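Local atomic coordinates of interphotoreceptor retinoid-binding protein (Xenopus laevis, PDB entry 1J7X), a protein that binds retinoids and probably carries them through the extracellular matrix between photoreceptors and the pigment epithelium. Residues 221-224 with 225-228; 133-136 with 137-140; 19-22 with 23-26; 171-174 with 175-178. All blocks are in the same frame, centred on the assembly; numbering follows the deposited sequence.

In the fold
Interactions 1 and 4 meet in the middle of the fold: the end of helix 216-226 packs on strand 173-179, Leu223 and Leu227 resting against Ile172, Leu174 and Phe175. Interaction 2 shares their peptidase S41-like region but lies at its periphery, where helix 119-137 runs out; its centre is about 21 Å from that of interaction 1. Interaction 3 is in the N-terminal helical part, on the other side of the chain's centre from interaction 2, about 46 Å between centres. The chemistry changes with place: backbone bonds and hydroxyls close the helix ends of interactions 1 and 2, an arginine stacks on an aromatic ring in 19-26, and a bulged strand in 171-178 sets leucine and phenylalanine against its neighbours and a histidine beside a threonine.

Interaction 1 of 4, residues 221-224 with 225-228; sequences AYLM and QSLS
Ala221 opens the last turns of helix 216-226, its carbonyl O taking the N-H of Gln225 at 2.9 Å. Next along, Tyr222 O receives Ser226 N at 2.7 Å. The Tyr222 ring swings out beside residues 225-228, with its CE2 4.1 Å from Ser226 CB, while a water sits over one ring face near the rim. That water gives one proton to Gln225 OE1 at 2.7 Å and a weak bond to Tyr222 O; Gln225 reaches it because its chain is extended, CG opposite the backbone N (chi1 -178°). Leu223 O is engaged by Leu227 N at 2.9 Å and also lies 3.1 Å from Ser226 OG, a bond that is not settled, since the hydroxyl could also serve another acceptor. Leu227 CG comes in on the same oxygen at 3.2 Å. The chain of Met224, a selenomethionine, bends so that CE comes near Leu227 CD1. Beyond it Ser228 turns to positive phi (55°) and closes a Schellman motif. Helix 216-226 is the crossover between strands 204-209 and 231-234; Tyr222 OH bonds to Asp265 and Gln225 NE2 to Val277 O, while Leu223 packs on Leu162 of helix 158-163 and Phe263 of strand 254-265.

Interaction 2 of 4, residues 133-136 with 137-140; sequences VWEP and ITIT
Thr138 turns back on the helix end it follows, and the polar contacts begin there. Its backbone N donates to Glu135 O at 3.1 Å, arriving from above the carbonyl plane (54° out of it) and not on a lone pair. Its OG1 stands 3.1 Å from Trp134 O, although Glu135 O is a second possible acceptor for the same proton. Ile137 N makes a weak bond of 3.4 Å to Val133 O, whereas Pro136, having no N-H, interrupts the ladder and goes with a kink in the helix. A type I turn from Ile137 to Thr140 comes next: Ile137 O is gripped twice, by Thr140 N at 3.0 Å and by Thr140 OG1 at 2.7 Å, the hydroxyl lying in the carbonyl plane on a lone pair. This turn is the exit of a beta-alpha-beta crossover, in which helix 119-137 joins strand 108-112 to its parallel neighbour 142-146. The apolar contacts lie on the buried side. Ile137 runs alongside Trp134, its CD1 3.9 Å from CE3 of the indole, and Val133 CG1 hangs over the centre of one indole face. Tyr164 stacks on that indole, and Val101 of strand 100-104 touches both Val133 and Ile137. At the exposed end of the helix, Glu135 OE1 forms a salt bridge with Lys197.

Interaction 3 of 4, residues 19-22 with 23-26; sequences YAFS and ERIP
Arg24 lays its guanidinium flat on the ring of Phe21, the planes 13° apart and CZ 3.7 Å from the ring centroid. The two side chains run side by side in the same direction, with Arg24 fully extended from CG to NE, and the cation-pi contact sits close to the ring normal. Tyr19 meets the same guanidinium quite differently: its ring is inclined 48° to it, and OH comes to the guanidinium edge, where NH1 gives it a weak bond of 3.2 Å. The stronger partner of that hydroxyl is Asp60. Glu23 approaches Phe21 at the rim, its carboxylate steeply turned to the ring and OE2 3.8 Å from CD1. At the other end of Tyr19, CD1 of Ile25 touches the ring edge at CD2, 4.0 Å away. With an alanine here in place of Phe21, the Arg24 guanidinium would probably lose the surface that holds it flat and be freer to turn away from Tyr19. In the backbone, Arg24 N bonds to Phe21 O at 2.9 Å and Ile25 N to Ser22 O at 2.9 Å. These successive bonds between residues three apart make overlapping beta turns, which lead from helix 2-18 into helix 25-31.

Interaction 4 of 4, residues 171-174 with 175-178; sequences KIHL and FTLH
Phe175 holds CG between its backbone N and carbonyl carbon (chi1 58°), which turns the ring back beside Leu174, while His173 sends CG away from its own N (chi1 167°) and lays its imidazole forward along the strand. Both settle around a classic beta bulge: Leu174 and Phe175 together face Val188 across the hairpin of strands 173-179 and 186-189. Leu174 has the near-helical psi of the first bulge position (-52°), after which Phe175 is nearly fully extended. The imidazole passes over the backbone, with Phe175 N above one ring face and offset toward the rim. Thr176 comes to the ring edge, its side chain crossing that of His173 at about a right angle; the ring is probably flipped in the model, which leaves its polar pairing with the threonine doubtful. An alanine in place of His173 is likely to uncover the Phe175 backbone nitrogen on that side and leave Thr176 without the ring beside it. On the helix side, Leu174 rests on Pro159 and Leu162 of helix 158-163. Phe175 stacks on Phe263 of the adjoining strand 254-265. Between the two bulge residues themselves, Leu174 CB packs 3.6 Å from Phe175 CD1.

Interaction 1 of 4, residues 221-224 with 225-228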
loop_
_atom_site.group_PDB
_atom_site.type_symbol
_atom_site.label_atom_id
_atom_site.label_comp_id
_atom_site.label_asym_id
_atom_site.label_seq_id
_atom_site.Cartn_x
_atom_site.Cartn_y
_atom_site.Cartn_z
ATOM N N ALA A 221 3.456 3.751 -4.282
ATOM C CA ALA A 221 2.804 4.763 -5.139
ATOM C C ALA A 221 2.207 5.932 -4.267
ATOM O O ALA A 221 2.334 7.151 -4.553
ATOM C CB ALA A 221 1.674 4.181 -6.011
ATOM N N TYR A 222 1.511 5.483 -3.248
ATOM C CA TYR A 222 0.877 6.484 -2.309
ATOM C C TYR A 222 1.917 7.462 -1.724
ATOM O O TYR A 222 1.761 8.699 -1.766
ATOM C CB TYR A 222 0.111 5.772 -1.204
ATOM C CG TYR A 222 -0.585 6.734 -0.293
ATOM C CD1 TYR A 222 -1.792 7.320 -0.633
ATOM C CD2 TYR A 222 0.052 7.128 0.874
ATOM C CE1 TYR A 222 -2.392 8.302 0.264
ATOM C CE2 TYR A 222 -0.519 8.132 1.721
ATOM C CZ TYR A 222 -1.761 8.664 1.400
ATOM O OH TYR A 222 -2.333 9.615 2.208
ATOM N N LEU A 223 3.002 6.849 -1.245
ATOM C CA LEU A 223 4.099 7.622 -0.648
ATOM C C LEU A 223 4.809 8.525 -1.607
ATOM O O LEU A 223 5.076 9.747 -1.315
ATOM C CB LEU A 223 5.061 6.686 0.090
ATOM C CG LEU A 223 4.428 6.128 1.331
ATOM C CD1 LEU A 223 5.388 5.104 1.867
ATOM C CD2 LEU A 223 4.160 7.244 2.453
HETATM N N MSE A 224 4.988 8.073 -2.847
HETATM C CA MSE A 224 5.563 8.931 -3.859
HETATM C C MSE A 224 4.637 10.065 -4.125
HETATM O O MSE A 224 5.095 11.188 -4.396
HETATM C CB MSE A 224 5.939 8.183 -5.162
HETATM C CG MSE A 224 7.464 8.555 -5.620
HETATM SE SE MSE A 224 8.798 7.994 -4.906
HETATM C CE MSE A 224 8.990 8.901 -3.932
ATOM N N GLN A 225 3.335 9.786 -4.040
ATOM C CA GLN A 225 2.365 10.882 -4.229
ATOM C C GLN A 225 2.285 11.838 -3.059
ATOM O O GLN A 225 2.254 13.031 -3.224
ATOM C CB GLN A 225 0.943 10.190 -4.546
ATOM C CG GLN A 225 -0.111 11.206 -4.812
ATOM C CD GLN A 225 -1.464 10.544 -5.014
ATOM O OE1 GLN A 225 -1.960 9.870 -4.083
ATOM N NE2 GLN A 225 -1.956 10.559 -6.266
ATOM N N SER A 226 2.253 11.322 -1.834
ATOM C CA SER A 226 2.126 12.103 -0.650
ATOM C C SER A 226 3.354 13.025 -0.402
ATOM O O SER A 226 3.286 14.122 0.218
ATOM C CB SER A 226 1.881 11.190 0.562
ATOM O OG SER A 226 3.005 10.397 0.859
ATOM N N LEU A 227 4.496 12.548 -0.887
ATOM C CA LEU A 227 5.725 13.318 -0.804
ATOM C C LEU A 227 5.900 14.301 -1.947
ATOM O O LEU A 227 6.858 15.115 -2.005
ATOM C CB LEU A 227 6.943 12.375 -0.772
ATOM C CG LEU A 227 7.185 11.487 0.435
ATOM C CD1 LEU A 227 8.153 10.353 0.090
ATOM C CD2 LEU A 227 7.761 12.407 1.588
ATOM N N SER A 228 4.913 14.348 -2.804
ATOM C CA SER A 228 4.970 15.177 -3.986
ATOM C C SER A 228 6.215 14.850 -4.807
ATOM O O SER A 228 6.762 15.692 -5.481
ATOM C CB SER A 228 4.891 16.696 -3.574
ATOM O OG SER A 228 3.672 16.887 -2.835
HETATM O O HOH W 1 -1.053 10.413 -1.559
#

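Interaction 2 of 4, residues 133-136 with 137-140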
loop_
_atom_site.group_PDB
_atom_site.type_symbol
_atom_site.label_atom_id
_atom_site.label_comp_id
_atom_site.label_asym_id
_atom_site.label_seq_id
_atom_site.Cartn_x
_atom_site.Cartn_y
_atom_site.Cartn_z
ATOM N N VAL A 133 19.374 -1.511 -12.701
ATOM C CA VAL A 133 18.438 -0.378 -12.574
ATOM C C VAL A 133 19.130 0.937 -12.400
ATOM O O VAL A 133 19.090 1.730 -13.272
ATOM C CB VAL A 133 17.485 -0.588 -11.413
ATOM C CG1 VAL A 133 16.517 0.628 -11.269
ATOM C CG2 VAL A 133 16.749 -1.835 -11.595
ATOM N N TRP A 134 19.813 1.160 -11.273
ATOM C CA TRP A 134 20.293 2.435 -10.890
ATOM C C TRP A 134 21.297 3.084 -11.866
ATOM O O TRP A 134 21.178 4.243 -12.164
ATOM C CB TRP A 134 20.804 2.419 -9.436
ATOM C CG TRP A 134 19.718 1.842 -8.507
ATOM C CD1 TRP A 134 19.825 0.756 -7.744
ATOM C CD2 TRP A 134 18.377 2.321 -8.347
ATOM N NE1 TRP A 134 18.625 0.502 -7.102
ATOM C CE2 TRP A 134 17.739 1.489 -7.437
ATOM C CE3 TRP A 134 17.655 3.400 -8.905
ATOM C CZ2 TRP A 134 16.402 1.648 -7.124
ATOM C CZ3 TRP A 134 16.359 3.629 -8.508
ATOM C CH2 TRP A 134 15.756 2.719 -7.638
ATOM N N GLU A 135 22.222 2.282 -12.346
ATOM C CA GLU A 135 23.225 2.818 -13.303
ATOM C C GLU A 135 22.603 3.111 -14.638
ATOM O O GLU A 135 22.741 4.230 -15.086
ATOM C CB GLU A 135 24.416 1.881 -13.425
ATOM C CG GLU A 135 25.367 2.421 -14.600
ATOM C CD GLU A 135 25.923 3.829 -14.431
ATOM O OE1 GLU A 135 26.116 4.314 -13.307
ATOM O OE2 GLU A 135 26.236 4.498 -15.515
ATOM N N PRO A 136 21.922 2.203 -15.318
ATOM C CA PRO A 136 21.386 2.493 -16.614
ATOM C C PRO A 136 20.444 3.763 -16.698
ATOM O O PRO A 136 20.434 4.510 -17.723
ATOM C CB PRO A 136 20.640 1.189 -16.920
ATOM C CG PRO A 136 21.336 0.185 -16.177
ATOM C CD PRO A 136 21.625 0.770 -14.924
ATOM N N ILE A 137 19.612 4.018 -15.665
ATOM C CA ILE A 137 18.687 5.188 -15.722
ATOM C C ILE A 137 19.341 6.503 -15.406
ATOM O O ILE A 137 18.752 7.521 -15.593
ATOM C CB ILE A 137 17.471 4.968 -14.762
ATOM C CG1 ILE A 137 17.869 4.958 -13.333
ATOM C CG2 ILE A 137 16.762 3.750 -15.092
ATOM C CD1 ILE A 137 16.642 4.908 -12.386
ATOM N N THR A 138 20.600 6.471 -14.921
ATOM C CA THR A 138 21.284 7.698 -14.614
ATOM C C THR A 138 21.332 8.755 -15.728
ATOM O O THR A 138 21.236 9.972 -15.456
ATOM C CB THR A 138 22.726 7.480 -14.196
ATOM O OG1 THR A 138 22.724 6.755 -13.019
ATOM C CG2 THR A 138 23.261 8.854 -13.665
ATOM N N ILE A 139 21.397 8.288 -16.938
ATOM C CA ILE A 139 21.473 9.162 -18.104
ATOM C C ILE A 139 20.106 9.890 -18.355
ATOM O O ILE A 139 20.085 10.968 -18.917
ATOM C CB ILE A 139 21.840 8.351 -19.327
ATOM C CG1 ILE A 139 22.009 9.256 -20.562
ATOM C CG2 ILE A 139 20.866 7.232 -19.659
ATOM C CD1 ILE A 139 23.189 10.166 -20.527
ATOM N N THR A 140 18.990 9.304 -17.946
ATOM C CA THR A 140 17.663 9.907 -18.237
ATOM C C THR A 140 17.289 11.168 -17.468
ATOM O O THR A 140 17.808 11.459 -16.377
ATOM C CB THR A 140 16.588 8.853 -18.046
ATOM O OG1 THR A 140 16.457 8.497 -16.657
ATOM C CG2 THR A 140 16.926 7.574 -18.811
#

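Interaction 3 of 4, residues 19-22 with 23-26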
loop_
_atom_site.group_PDB
_atom_site.type_symbol
_atom_site.label_atom_id
_atom_site.label_comp_id
_atom_site.label_asym_id
_atom_site.label_seq_id
_atom_site.Cartn_x
_atom_site.Cartn_y
_atom_site.Cartn_z
ATOM N N TYR A 19 -9.341 -2.134 17.147
ATOM C CA TYR A 19 -9.621 -1.103 16.133
ATOM C C TYR A 19 -8.579 -0.001 16.218
ATOM O O TYR A 19 -8.448 0.674 17.278
ATOM C CB TYR A 19 -11.021 -0.533 16.334
ATOM C CG TYR A 19 -11.409 0.520 15.377
ATOM C CD1 TYR A 19 -11.101 0.384 14.016
ATOM C CD2 TYR A 19 -12.122 1.619 15.751
ATOM C CE1 TYR A 19 -11.496 1.290 13.105
ATOM C CE2 TYR A 19 -12.414 2.624 14.812
ATOM C CZ TYR A 19 -12.175 2.390 13.438
ATOM O OH TYR A 19 -12.523 3.360 12.538
ATOM N N ALA A 20 -7.903 0.245 15.105
ATOM C CA ALA A 20 -6.849 1.276 15.088
ATOM C C ALA A 20 -7.193 2.619 15.716
ATOM O O ALA A 20 -6.329 3.268 16.290
ATOM C CB ALA A 20 -6.394 1.545 13.706
ATOM N N PHE A 21 -8.418 3.074 15.545
ATOM C CA PHE A 21 -8.848 4.376 16.058
ATOM C C PHE A 21 -9.438 4.176 17.480
ATOM O O PHE A 21 -10.620 4.285 17.652
ATOM C CB PHE A 21 -9.879 5.000 15.176
ATOM C CG PHE A 21 -9.347 5.683 13.941
ATOM C CD1 PHE A 21 -8.615 6.843 14.041
ATOM C CD2 PHE A 21 -9.596 5.173 12.685
ATOM C CE1 PHE A 21 -8.190 7.442 12.993
ATOM C CE2 PHE A 21 -9.136 5.793 11.610
ATOM C CZ PHE A 21 -8.435 6.923 11.729
ATOM N N SER A 22 -8.584 3.917 18.466
ATOM C CA SER A 22 -9.004 3.776 19.876
ATOM C C SER A 22 -9.894 4.872 20.438
ATOM O O SER A 22 -10.818 4.607 21.275
ATOM C CB SER A 22 -7.773 3.511 20.733
ATOM O OG SER A 22 -6.993 4.693 20.818
ATOM N N GLU A 23 -9.640 6.062 19.936
ATOM C CA GLU A 23 -10.338 7.236 20.382
ATOM C C GLU A 23 -11.752 7.190 20.003
ATOM O O GLU A 23 -12.532 7.967 20.491
ATOM C CB GLU A 23 -9.630 8.511 19.871
ATOM C CG GLU A 23 -9.637 8.697 18.367
ATOM C CD GLU A 23 -8.330 8.330 17.658
ATOM O OE1 GLU A 23 -7.817 7.203 17.902
ATOM O OE2 GLU A 23 -7.855 9.218 16.854
ATOM N N ARG A 24 -12.155 6.241 19.116
ATOM C CA ARG A 24 -13.538 6.153 18.748
ATOM C C ARG A 24 -14.314 5.142 19.593
ATOM O O ARG A 24 -15.521 5.090 19.508
ATOM C CB ARG A 24 -13.686 5.783 17.230
ATOM C CG ARG A 24 -13.114 6.915 16.343
ATOM C CD ARG A 24 -13.037 6.617 14.945
ATOM N NE ARG A 24 -12.515 7.713 14.139
ATOM C CZ ARG A 24 -12.368 7.622 12.809
ATOM N NH1 ARG A 24 -12.703 6.494 12.186
ATOM N NH2 ARG A 24 -11.921 8.635 12.115
ATOM N N ILE A 25 -13.608 4.350 20.411
ATOM C CA ILE A 25 -14.222 3.261 21.105
ATOM C C ILE A 25 -15.295 3.745 22.109
ATOM O O ILE A 25 -16.373 3.158 22.161
ATOM C CB ILE A 25 -13.198 2.425 21.793
ATOM C CG1 ILE A 25 -12.229 1.789 20.772
ATOM C CG2 ILE A 25 -13.828 1.362 22.630
ATOM C CD1 ILE A 25 -12.865 0.972 19.678
ATOM N N PRO A 26 -14.985 4.775 22.907
ATOM C CA PRO A 26 -16.010 5.232 23.883
ATOM C C PRO A 26 -17.351 5.474 23.264
ATOM O O PRO A 26 -18.356 4.901 23.690
ATOM C CB PRO A 26 -15.370 6.465 24.458
ATOM C CG PRO A 26 -13.952 6.220 24.401
ATOM C CD PRO A 26 -13.722 5.580 23.015
#

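Interaction 4 of 4, residues 171-174 with 175-178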
loop_
_atom_site.group_PDB
_atom_site.type_symbol
_atom_site.label_atom_id
_atom_site.label_comp_id
_atom_site.label_asym_id
_atom_site.label_seq_id
_atom_site.Cartn_x
_atom_site.Cartn_y
_atom_site.Cartn_z
ATOM N N LYS A 171 17.122 12.664 5.759
ATOM C CA LYS A 171 16.328 12.010 6.799
ATOM C C LYS A 171 14.869 12.518 6.670
ATOM O O LYS A 171 14.478 13.500 7.296
ATOM C CB LYS A 171 16.904 12.316 8.163
ATOM N N ILE A 172 14.135 11.904 5.769
ATOM C CA ILE A 172 12.787 12.322 5.420
ATOM C C ILE A 172 11.778 11.431 6.095
ATOM O O ILE A 172 11.786 10.235 5.954
ATOM C CB ILE A 172 12.617 12.207 3.926
ATOM C CG1 ILE A 172 13.684 13.048 3.236
ATOM C CG2 ILE A 172 11.194 12.625 3.533
ATOM C CD1 ILE A 172 13.554 14.559 3.540
ATOM N N HIS A 173 10.807 12.027 6.754
ATOM C CA HIS A 173 9.807 11.221 7.400
ATOM C C HIS A 173 8.881 10.750 6.249
ATOM O O HIS A 173 8.517 11.518 5.411
ATOM C CB HIS A 173 8.965 12.103 8.324
ATOM C CG HIS A 173 7.705 11.458 8.815
ATOM N ND1 HIS A 173 7.670 10.340 9.594
ATOM C CD2 HIS A 173 6.427 11.889 8.719
ATOM C CE1 HIS A 173 6.407 10.077 9.933
ATOM N NE2 HIS A 173 5.646 11.001 9.413
ATOM N N LEU A 174 8.579 9.503 6.256
ATOM C CA LEU A 174 7.719 8.949 5.170
ATOM C C LEU A 174 6.302 8.797 5.662
ATOM O O LEU A 174 5.367 9.210 4.993
ATOM C CB LEU A 174 8.280 7.615 4.749
ATOM C CG LEU A 174 9.689 7.738 4.213
ATOM C CD1 LEU A 174 10.199 6.255 3.907
ATOM C CD2 LEU A 174 9.846 8.613 3.081
ATOM N N PHE A 175 6.128 8.157 6.775
ATOM C CA PHE A 175 4.826 7.930 7.381
ATOM C C PHE A 175 5.078 7.414 8.789
ATOM O O PHE A 175 6.228 7.141 9.180
ATOM C CB PHE A 175 3.982 6.876 6.603
ATOM C CG PHE A 175 4.667 5.502 6.474
ATOM C CD1 PHE A 175 5.571 5.294 5.486
ATOM C CD2 PHE A 175 4.396 4.491 7.363
ATOM C CE1 PHE A 175 6.256 4.019 5.370
ATOM C CE2 PHE A 175 4.955 3.200 7.251
ATOM C CZ PHE A 175 5.870 2.952 6.277
ATOM N N THR A 176 4.031 7.338 9.582
ATOM C CA THR A 176 4.030 6.828 10.861
ATOM C C THR A 176 2.948 5.790 10.994
ATOM O O THR A 176 1.865 6.035 10.506
ATOM C CB THR A 176 3.739 7.986 11.918
ATOM O OG1 THR A 176 4.852 8.871 11.883
ATOM C CG2 THR A 176 3.716 7.474 13.291
ATOM N N LEU A 177 3.277 4.660 11.577
ATOM C CA LEU A 177 2.364 3.597 11.793
ATOM C C LEU A 177 1.940 3.633 13.228
ATOM O O LEU A 177 2.777 3.885 14.128
ATOM C CB LEU A 177 3.010 2.252 11.520
ATOM C CG LEU A 177 3.186 1.906 10.058
ATOM C CD1 LEU A 177 3.436 0.451 9.929
ATOM C CD2 LEU A 177 1.980 2.283 9.198
ATOM N N HIS A 178 0.641 3.496 13.431
ATOM C CA HIS A 178 0.058 3.361 14.760
ATOM C C HIS A 178 -0.596 2.023 14.795
ATOM O O HIS A 178 -1.608 1.812 14.134
ATOM C CB HIS A 178 -0.934 4.496 15.081
#